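Phosphoribosylformylglycinamidine synthase 2 (Thermus thermophilus, PDB 3VIU) belongs to the AIR synthase-related (PurM-like) enzymes, carries two such N- and C-terminal domain pairs in one chain, and binds adenosine-5'-diphosphate and magnesium. Local coordinates at residues Q63-V71 and L107-A115; A81-H89 and V520-N528. All coordinates share one frame; numbering follows the deposited sequence.

Contact 1 (Q63-V71 and L107-A115). With ADP (adenosine-5'-diphosphate), chain B.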
loop_
_atom_site.group_PDB
_atom_site.type_symbol
_atom_site.label_atom_id
_atom_site.label_comp_id
_atom_site.label_asym_id
_atom_site.label_seq_id
_atom_site.Cartn_x
_atom_site.Cartn_y
_atom_site.Cartn_z
ATOM N N GLN A 63 -2.100 7.031 -16.214
ATOM C CA GLN A 63 -2.686 7.992 -15.284
ATOM C C GLN A 63 -1.860 8.061 -14.005
ATOM O O GLN A 63 -1.679 7.050 -13.326
ATOM C CB GLN A 63 -4.113 7.571 -14.938
ATOM C CG GLN A 63 -4.908 8.635 -14.219
ATOM C CD GLN A 63 -4.836 9.962 -14.939
ATOM O OE1 GLN A 63 -3.922 10.758 -14.704
ATOM N NE2 GLN A 63 -5.785 10.201 -15.840
ATOM N N GLY A 64 -1.362 9.252 -13.681
ATOM C CA GLY A 64 -0.565 9.430 -12.480
ATOM C C GLY A 64 -1.333 10.140 -11.375
ATOM O O GLY A 64 -2.566 10.150 -11.391
ATOM N N PRO A 65 -0.638 10.742 -10.392
ATOM C CA PRO A 65 -1.321 11.440 -9.301
ATOM C C PRO A 65 -2.273 12.506 -9.836
ATOM O O PRO A 65 -1.955 13.212 -10.794
ATOM C CB PRO A 65 -0.166 12.045 -8.503
ATOM C CG PRO A 65 0.942 11.070 -8.728
ATOM C CD PRO A 65 0.822 10.792 -10.208
ATOM N N GLY A 66 -3.439 12.619 -9.209
ATOM C CA GLY A 66 -4.423 13.593 -9.638
ATOM C C GLY A 66 -5.807 12.975 -9.647
ATOM O O GLY A 66 -6.800 13.618 -9.308
ATOM N N GLU A 67 -5.867 11.710 -10.036
ATOM C CA GLU A 67 -7.123 10.984 -10.084
ATOM C C GLU A 67 -7.231 10.038 -8.897
ATOM O O GLU A 67 -6.258 9.828 -8.173
ATOM C CB GLU A 67 -7.218 10.215 -11.395
ATOM C CG GLU A 67 -7.326 11.126 -12.594
ATOM C CD GLU A 67 -8.450 12.134 -12.428
ATOM O OE1 GLU A 67 -9.549 11.721 -11.993
ATOM O OE2 GLU A 67 -8.244 13.332 -12.732
ATOM N N ASN A 68 -8.410 9.463 -8.701
ATOM C CA ASN A 68 -8.643 8.556 -7.581
ATOM C C ASN A 68 -7.662 7.391 -7.451
ATOM O O ASN A 68 -7.597 6.753 -6.403
ATOM C CB ASN A 68 -10.075 8.026 -7.641
ATOM C CG ASN A 68 -11.103 9.102 -7.355
ATOM O OD1 ASN A 68 -12.293 8.912 -7.599
ATOM N ND2 ASN A 68 -10.652 10.238 -6.829
ATOM N N ALA A 69 -6.912 7.105 -8.510
ATOM C CA ALA A 69 -5.930 6.031 -8.471
ATOM C C ALA A 69 -4.972 6.134 -9.646
ATOM O O ALA A 69 -5.235 6.864 -10.607
ATOM C CB ALA A 69 -6.619 4.674 -8.480
ATOM N N GLY A 70 -3.855 5.410 -9.549
ATOM C CA GLY A 70 -2.869 5.396 -10.610
ATOM C C GLY A 70 -3.163 4.233 -11.541
ATOM O O GLY A 70 -3.643 3.188 -11.107
ATOM N N VAL A 71 -2.893 4.413 -12.829
ATOM C CA VAL A 71 -3.149 3.367 -13.803
ATOM C C VAL A 71 -1.951 3.187 -14.708
ATOM O O VAL A 71 -1.377 4.158 -15.189
ATOM C CB VAL A 71 -4.365 3.708 -14.694
ATOM C CG1 VAL A 71 -4.783 2.470 -15.503
ATOM C CG2 VAL A 71 -5.511 4.224 -13.837
ATOM N N LEU A 107 -11.522 0.272 -2.312
ATOM C CA LEU A 107 -12.225 -0.439 -3.377
ATOM C C LEU A 107 -12.965 0.529 -4.292
ATOM O O LEU A 107 -12.975 0.360 -5.516
ATOM C CB LEU A 107 -13.224 -1.422 -2.769
ATOM C CG LEU A 107 -12.980 -2.931 -2.834
ATOM C CD1 LEU A 107 -11.501 -3.253 -2.890
ATOM C CD2 LEU A 107 -13.650 -3.574 -1.612
ATOM N N ARG A 108 -13.588 1.540 -3.693
ATOM C CA ARG A 108 -14.331 2.528 -4.456
ATOM C C ARG A 108 -13.418 3.407 -5.310
ATOM O O ARG A 108 -13.785 3.779 -6.423
ATOM C CB ARG A 108 -15.193 3.383 -3.518
ATOM C CG ARG A 108 -16.378 2.617 -2.931
ATOM C CD ARG A 108 -17.375 3.552 -2.271
ATOM N NE ARG A 108 -16.890 4.082 -1.004
ATOM C CZ ARG A 108 -16.852 3.387 0.131
ATOM N NH1 ARG A 108 -16.391 3.957 1.237
ATOM N NH2 ARG A 108 -17.285 2.130 0.162
ATOM N N ASP A 109 -12.229 3.726 -4.800
ATOM C CA ASP A 109 -11.285 4.540 -5.563
ATOM C C ASP A 109 -10.871 3.810 -6.835
ATOM O O ASP A 109 -10.723 4.417 -7.890
ATOM C CB ASP A 109 -10.020 4.839 -4.753
ATOM C CG ASP A 109 -10.249 5.856 -3.661
ATOM O OD1 ASP A 109 -10.979 6.840 -3.904
ATOM O OD2 ASP A 109 -9.682 5.681 -2.564
ATOM N N ILE A 110 -10.669 2.504 -6.720
ATOM C CA ILE A 110 -10.267 1.688 -7.852
ATOM C C ILE A 110 -11.430 1.528 -8.830
ATOM O O ILE A 110 -11.236 1.557 -10.043
ATOM C CB ILE A 110 -9.797 0.305 -7.371
ATOM C CG1 ILE A 110 -8.607 0.472 -6.414
ATOM C CG2 ILE A 110 -9.481 -0.587 -8.555
ATOM C CD1 ILE A 110 -7.521 1.379 -6.920
HETATM N N MSE A 111 -12.638 1.364 -8.299
HETATM C CA MSE A 111 -13.833 1.221 -9.130
HETATM C C MSE A 111 -14.097 2.474 -9.944
HETATM O O MSE A 111 -14.522 2.392 -11.096
HETATM C CB MSE A 111 -15.083 1.013 -8.288
HETATM C CG MSE A 111 -15.224 -0.279 -7.543
HETATM SE SE MSE A 111 -16.859 -0.097 -6.505
HETATM C CE MSE A 111 -16.129 -0.290 -4.723
ATOM N N SER A 112 -13.883 3.635 -9.329
ATOM C CA SER A 112 -14.159 4.886 -10.016
ATOM C C SER A 112 -13.344 5.039 -11.291
ATOM O O SER A 112 -13.741 5.781 -12.185
ATOM C CB SER A 112 -13.955 6.082 -9.079
ATOM O OG SER A 112 -12.591 6.315 -8.813
HETATM N N MSE A 113 -12.219 4.330 -11.385
HETATM C CA MSE A 113 -11.384 4.377 -12.588
HETATM C C MSE A 113 -11.969 3.437 -13.648
HETATM O O MSE A 113 -11.484 3.384 -14.782
HETATM C CB MSE A 113 -9.952 3.927 -12.290
HETATM C CG MSE A 113 -9.219 4.740 -11.255
HETATM SE SE MSE A 113 -9.244 6.653 -11.564
HETATM C CE MSE A 113 -8.200 6.750 -13.192
ATOM N N GLY A 114 -13.001 2.689 -13.264
ATOM C CA GLY A 114 -13.630 1.750 -14.173
ATOM C C GLY A 114 -12.893 0.426 -14.175
ATOM O O GLY A 114 -13.047 -0.390 -15.089
ATOM N N ALA A 115 -12.079 0.217 -13.145
ATOM C CA ALA A 115 -11.302 -1.009 -13.010
ATOM C C ALA A 115 -11.956 -1.928 -11.992
ATOM O O ALA A 115 -12.317 -1.502 -10.895
ATOM C CB ALA A 115 -9.888 -0.685 -12.574
HETATM P PB ADP B . -9.160 9.823 -1.609
HETATM O O1B ADP B . -9.531 10.769 -0.520
HETATM O O2B ADP B . -8.633 8.447 -0.960
HETATM O O3B ADP B . -10.522 9.542 -2.563
HETATM P PA ADP B . -7.064 11.564 -1.755
HETATM O O1A ADP B . -7.687 12.910 -1.883
HETATM O O2A ADP B . -6.948 11.190 -0.182
HETATM O O3A ADP B . -7.979 10.458 -2.553
HETATM O "O5'" ADP B . -5.554 11.528 -2.379
HETATM C "C5'" ADP B . -5.269 12.783 -3.026
HETATM C "C4'" ADP B . -4.584 12.612 -4.413
HETATM O "O4'" ADP B . -3.140 12.831 -4.315
HETATM C "C3'" ADP B . -4.749 11.204 -5.041
HETATM O "O3'" ADP B . -4.808 11.319 -6.469
HETATM C "C2'" ADP B . -3.506 10.457 -4.557
HETATM O "O2'" ADP B . -3.165 9.362 -5.410
HETATM C "C1'" ADP B . -2.439 11.554 -4.518
HETATM N N9 ADP B . -1.460 11.319 -3.447
HETATM C C8 ADP B . -1.650 11.536 -2.111
HETATM N N7 ADP B . -0.578 11.227 -1.441
HETATM C C5 ADP B . 0.371 10.791 -2.296
HETATM C C6 ADP B . 1.706 10.327 -2.162
HETATM N N6 ADP B . 2.302 10.254 -0.916
HETATM N N1 ADP B . 2.380 9.961 -3.274
HETATM C C2 ADP B . 1.819 10.024 -4.492
HETATM N N3 ADP B . 0.567 10.455 -4.659
HETATM C C4 ADP B . -0.182 10.842 -3.605
#
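Ala-69 and Met-113 meet in a buried, mainly apolar contact between the loop and strand ends of 63-71 and the last turn of helix 95-112 with the residue after it. Met-113, modelled as selenomethionine, sets its CG 3.8 Å from Ala-69 CB. Bends at chi2 (-51°) and chi3 (-66°) then fold its chain over and bring CE within 3.7 Å of Val-71 CG2, the two side chains sliding past each other in opposite directions. The same CE is met by Gln-63 CG at 3.9 Å, there with the side chains crossing at about a right angle. Ile-110 starts off away from the loop, yet its CD1 returns to 3.8 Å from Ala-69 CB. Just beyond Met-113 the helix closes in a Schellman motif at Gly-114 (phi 85°), with Gly-114 N bonded to Met-111 O and a weak bond from Ala-115 N to Ile-110 O. In this PurM-like N-terminal domain the helix lies against the mixed sheet that contains strand 70-75, and the junction borders the ADP pocket. Asp-109 CB rests 3.5 Å from Asn-68 O, while Asp-109 OD1 comes to 3.1 Å from ADP O3B. On the loop, Glu-67 O accepts a hydrogen bond from ADP O3' at 2.7 Å, and Gly-66 N adds a weak one to that hydroxyl; the Glu-67 carboxylate instead engages Arg-190 and Ser-189 N.

Contact 2 (A81-H89 and V520-N528). With ADP (adenosine-5'-diphosphate), chain B; PO4 (phosphate ion), chain C.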
loop_
_atom_site.group_PDB
_atom_site.type_symbol
_atom_site.label_atom_id
_atom_site.label_comp_id
_atom_site.label_asym_id
_atom_site.label_seq_id
_atom_site.Cartn_x
_atom_site.Cartn_y
_atom_site.Cartn_z
ATOM N N ALA A 81 -5.234 -0.469 -12.423
ATOM C CA ALA A 81 -5.343 0.685 -11.558
ATOM C C ALA A 81 -5.013 0.207 -10.156
ATOM O O ALA A 81 -5.341 -0.918 -9.785
ATOM C CB ALA A 81 -6.757 1.244 -11.597
ATOM N N PHE A 82 -4.339 1.044 -9.380
ATOM C CA PHE A 82 -4.030 0.676 -8.014
ATOM C C PHE A 82 -3.694 1.893 -7.182
ATOM O O PHE A 82 -3.404 2.967 -7.706
ATOM C CB PHE A 82 -2.898 -0.361 -7.953
ATOM C CG PHE A 82 -1.574 0.130 -8.475
ATOM C CD1 PHE A 82 -1.373 0.332 -9.835
ATOM C CD2 PHE A 82 -0.514 0.352 -7.607
ATOM C CE1 PHE A 82 -0.130 0.744 -10.320
ATOM C CE2 PHE A 82 0.733 0.762 -8.083
ATOM C CZ PHE A 82 0.923 0.958 -9.440
ATOM N N LYS A 83 -3.748 1.711 -5.870
ATOM C CA LYS A 83 -3.470 2.787 -4.940
ATOM C C LYS A 83 -3.503 2.233 -3.524
ATOM O O LYS A 83 -4.067 1.163 -3.274
ATOM C CB LYS A 83 -4.530 3.875 -5.087
ATOM C CG LYS A 83 -4.344 5.054 -4.165
ATOM C CD LYS A 83 -5.611 5.882 -4.132
ATOM C CE LYS A 83 -5.562 6.920 -3.040
ATOM N NZ LYS A 83 -6.898 7.545 -2.885
ATOM N N ILE A 84 -2.893 2.966 -2.602
ATOM C CA ILE A 84 -2.869 2.560 -1.207
ATOM C C ILE A 84 -3.389 3.733 -0.381
ATOM O O ILE A 84 -3.087 4.892 -0.670
ATOM C CB ILE A 84 -1.436 2.146 -0.774
ATOM C CG1 ILE A 84 -1.468 1.508 0.612
ATOM C CG2 ILE A 84 -0.510 3.347 -0.790
ATOM C CD1 ILE A 84 -0.129 0.949 1.042
ATOM N N GLU A 85 -4.201 3.422 0.623
ATOM C CA GLU A 85 -4.815 4.418 1.503
ATOM C C GLU A 85 -4.508 4.020 2.932
ATOM O O GLU A 85 -3.963 2.955 3.178
ATOM C CB GLU A 85 -6.347 4.402 1.348
ATOM C CG GLU A 85 -7.006 5.482 0.495
ATOM C CD GLU A 85 -8.542 5.393 0.566
ATOM O OE1 GLU A 85 -9.243 6.206 -0.081
ATOM O OE2 GLU A 85 -9.053 4.498 1.282
ATOM N N SER A 86 -4.893 4.868 3.875
ATOM C CA SER A 86 -4.698 4.576 5.288
ATOM C C SER A 86 -5.991 4.871 6.070
ATOM O O SER A 86 -6.808 5.699 5.655
ATOM C CB SER A 86 -3.552 5.416 5.854
ATOM O OG SER A 86 -3.972 6.741 6.128
ATOM N N HIS A 87 -6.181 4.168 7.185
ATOM C CA HIS A 87 -7.338 4.364 8.058
ATOM C C HIS A 87 -6.818 4.128 9.467
ATOM O O HIS A 87 -7.373 3.337 10.237
ATOM C CB HIS A 87 -8.470 3.370 7.735
ATOM C CG HIS A 87 -9.702 4.019 7.176
ATOM N ND1 HIS A 87 -9.743 4.587 5.918
ATOM C CD2 HIS A 87 -10.929 4.218 7.717
ATOM C CE1 HIS A 87 -10.940 5.109 5.711
ATOM N NE2 HIS A 87 -11.677 4.900 6.786
ATOM N N ASN A 88 -5.744 4.839 9.791
ATOM C CA ASN A 88 -5.085 4.712 11.076
ATOM C C ASN A 88 -5.914 5.086 12.292
ATOM O O ASN A 88 -6.333 4.206 13.048
ATOM C CB ASN A 88 -3.787 5.516 11.072
ATOM C CG ASN A 88 -2.892 5.170 9.890
ATOM O OD1 ASN A 88 -2.805 4.008 9.473
ATOM N ND2 ASN A 88 -2.211 6.176 9.353
ATOM N N HIS A 89 -6.149 6.380 12.486
ATOM C CA HIS A 89 -6.906 6.857 13.643
ATOM C C HIS A 89 -8.222 6.111 13.863
ATOM O O HIS A 89 -8.542 5.718 14.982
ATOM C CB HIS A 89 -7.144 8.369 13.530
ATOM C CG HIS A 89 -5.890 9.184 13.661
ATOM N ND1 HIS A 89 -5.231 9.351 14.861
ATOM C CD2 HIS A 89 -5.151 9.840 12.733
ATOM C CE1 HIS A 89 -4.140 10.071 14.667
ATOM N NE2 HIS A 89 -4.067 10.380 13.385
ATOM N N VAL A 520 2.542 6.702 -9.135
ATOM C CA VAL A 520 1.356 6.825 -9.945
ATOM C C VAL A 520 0.185 7.230 -9.049
ATOM O O VAL A 520 -0.845 7.718 -9.519
ATOM C CB VAL A 520 1.111 5.493 -10.677
ATOM C CG1 VAL A 520 0.408 4.504 -9.773
ATOM C CG2 VAL A 520 0.378 5.745 -11.955
ATOM N N SER A 521 0.369 7.041 -7.746
ATOM C CA SER A 521 -0.644 7.386 -6.758
ATOM C C SER A 521 -0.088 7.124 -5.374
ATOM O O SER A 521 1.036 6.627 -5.225
ATOM C CB SER A 521 -1.912 6.552 -6.953
ATOM O OG SER A 521 -1.681 5.192 -6.640
ATOM N N GLY A 522 -0.871 7.450 -4.354
ATOM C CA GLY A 522 -0.408 7.229 -3.002
ATOM C C GLY A 522 -1.282 7.895 -1.967
ATOM O O GLY A 522 -2.385 8.337 -2.269
ATOM N N ASN A 523 -0.774 7.973 -0.744
ATOM C CA ASN A 523 -1.503 8.568 0.357
ATOM C C ASN A 523 -0.531 9.149 1.362
ATOM O O ASN A 523 0.652 8.820 1.367
ATOM C CB ASN A 523 -2.356 7.511 1.052
ATOM C CG ASN A 523 -3.184 8.092 2.179
ATOM O OD1 ASN A 523 -4.034 8.946 1.947
ATOM N ND2 ASN A 523 -2.935 7.641 3.407
ATOM N N VAL A 524 -1.040 10.021 2.221
ATOM C CA VAL A 524 -0.215 10.631 3.251
ATOM C C VAL A 524 -1.026 10.772 4.515
ATOM O O VAL A 524 -2.052 11.441 4.524
ATOM C CB VAL A 524 0.294 12.037 2.839
ATOM C CG1 VAL A 524 1.039 12.691 4.002
ATOM C CG2 VAL A 524 1.199 11.921 1.632
ATOM N N SER A 525 -0.562 10.131 5.579
ATOM C CA SER A 525 -1.227 10.208 6.874
ATOM C C SER A 525 -0.241 10.814 7.862
ATOM O O SER A 525 0.813 10.237 8.126
ATOM C CB SER A 525 -1.645 8.817 7.348
ATOM O OG SER A 525 -2.186 8.888 8.649
ATOM N N LEU A 526 -0.575 11.984 8.395
ATOM C CA LEU A 526 0.301 12.662 9.344
ATOM C C LEU A 526 -0.299 12.690 10.742
ATOM O O LEU A 526 -1.415 12.214 10.961
ATOM C CB LEU A 526 0.574 14.091 8.878
ATOM C CG LEU A 526 1.224 14.203 7.501
ATOM C CD1 LEU A 526 1.396 15.663 7.156
ATOM C CD2 LEU A 526 2.569 13.470 7.484
ATOM N N TYR A 527 0.454 13.249 11.684
ATOM C CA TYR A 527 -0.002 13.361 13.068
ATOM C C TYR A 527 -0.180 12.012 13.752
ATOM O O TYR A 527 -1.004 11.873 14.656
ATOM C CB TYR A 527 -1.317 14.153 13.129
ATOM C CG TYR A 527 -1.169 15.578 12.665
ATOM C CD1 TYR A 527 -0.607 16.550 13.499
ATOM C CD2 TYR A 527 -1.547 15.951 11.378
ATOM C CE1 TYR A 527 -0.421 17.862 13.060
ATOM C CE2 TYR A 527 -1.367 17.254 10.926
ATOM C CZ TYR A 527 -0.804 18.206 11.770
ATOM O OH TYR A 527 -0.620 19.492 11.316
ATOM N N ASN A 528 0.581 11.018 13.316
ATOM C CA ASN A 528 0.508 9.702 13.936
ATOM C C ASN A 528 1.504 9.678 15.083
ATOM O O ASN A 528 2.598 9.137 14.963
ATOM C CB ASN A 528 0.834 8.605 12.919
ATOM C CG ASN A 528 -0.269 8.423 11.900
ATOM O OD1 ASN A 528 -1.344 7.936 12.229
ATOM N ND2 ASN A 528 -0.015 8.831 10.657
HETATM P PB ADP B . -9.160 9.823 -1.609
HETATM O O1B ADP B . -9.531 10.769 -0.520
HETATM O O2B ADP B . -8.633 8.447 -0.960
HETATM O O3B ADP B . -10.522 9.542 -2.563
HETATM P PA ADP B . -7.064 11.564 -1.755
HETATM O O1A ADP B . -7.687 12.910 -1.883
HETATM O O2A ADP B . -6.948 11.190 -0.182
HETATM O O3A ADP B . -7.979 10.458 -2.553
HETATM O "O5'" ADP B . -5.554 11.528 -2.379
HETATM C "C5'" ADP B . -5.269 12.783 -3.026
HETATM C "C4'" ADP B . -4.584 12.612 -4.413
HETATM O "O4'" ADP B . -3.140 12.831 -4.315
HETATM C "C3'" ADP B . -4.749 11.204 -5.041
HETATM O "O3'" ADP B . -4.808 11.319 -6.469
HETATM C "C2'" ADP B . -3.506 10.457 -4.557
HETATM O "O2'" ADP B . -3.165 9.362 -5.410
HETATM C "C1'" ADP B . -2.439 11.554 -4.518
HETATM N N9 ADP B . -1.460 11.319 -3.447
HETATM C C8 ADP B . -1.650 11.536 -2.111
HETATM N N7 ADP B . -0.578 11.227 -1.441
HETATM C C5 ADP B . 0.371 10.791 -2.296
HETATM C C6 ADP B . 1.706 10.327 -2.162
HETATM N N6 ADP B . 2.302 10.254 -0.916
HETATM N N1 ADP B . 2.380 9.961 -3.274
HETATM C C2 ADP B . 1.819 10.024 -4.492
HETATM N N3 ADP B . 0.567 10.455 -4.659
HETATM C C4 ADP B . -0.182 10.842 -3.605
HETATM P P PO4 C . -5.686 8.505 8.835
HETATM O O1 PO4 C . -5.208 7.200 8.327
HETATM O O2 PO4 C . -5.935 8.407 10.292
HETATM O O3 PO4 C . -4.659 9.540 8.580
HETATM O O4 PO4 C . -6.945 8.876 8.140
HETATM O O HOH W 1 -6.302 7.878 3.433
#
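Strands 81-86 and 520-525 run parallel, their axes 1° apart in direction and 5.4 Å apart at closest approach, with Lys-83, Ile-84 and Glu-85 facing Ser-521, Gly-522 and Asn-523. Side chains supply the links across this pair. At one end Val-520 CG1 lies 3.6 Å from Phe-82 CZ, the two side chains crossing at about a right angle. Ser-521 OG lies 3.0 Å from Phe-82 O, although its proton could go elsewhere and Thr-484 OG1 is a further partner. Farther along, Asn-523 ND2 makes a weak hydrogen bond to Ser-86 OG. Lys-83 runs past Ser-521 with CG opposite the backbone N (chi1 -180°) and the rest of the chain extended, which carries NZ to the diphosphate: it bonds ADP O2B at 2.7 Å and also O3A. Gly-522 N donates to the ribose O2', and Asn-523 O receives a weak bond from adenine N6. At the C-terminal ends of the strands, a phosphate ion, probably from the crystallisation liquor, joins the two segments. Ser-86 OG donates to its O1 at 2.6 Å and Ser-525 OG to its O3 at 2.6 Å, while Asn-88 N reaches O1 at 2.8 Å and His-89 N bonds O2, both amides belonging to the start of helix 88-93. Ser-525 OG also accepts a nearly straight bond (170°) from Asn-528 ND2, lying in that amide's plane, and a weak one from Asn-88 ND2; Asn-88 OD1 is held by Val-173 N. The two strands come from different sheets, one in each AIR synthase-related N-terminal domain, so their pairing forms part of the interface between the two PurM-like halves, consistent with the central barrel of this family, and the ADP pocket lies across it.

Overall arrangement
The centres of contacts 1 and 2 are 13 Å apart, and both reach the same ADP. Contact 1 supplies the loop on the ribose O3' and a helix-borne acid by the diphosphate; contact 2 supplies the lysine on the phosphates and the strand on O2' and the adenine. They touch directly where Gly-70 O lies 2.8 Å from Phe-82 N, a probable hydrogen bond between neighbouring strands 70-75 and 78-86. Asn-68 O also packs 3.1 Å from Lys-83 CD. Near the phosphates, Asp-109 OD2 is 2.6 Å from Glu-85 OE1, a close pair of acids, each with a long ion pair to Lys-83. Asp-485 also binds the ligand.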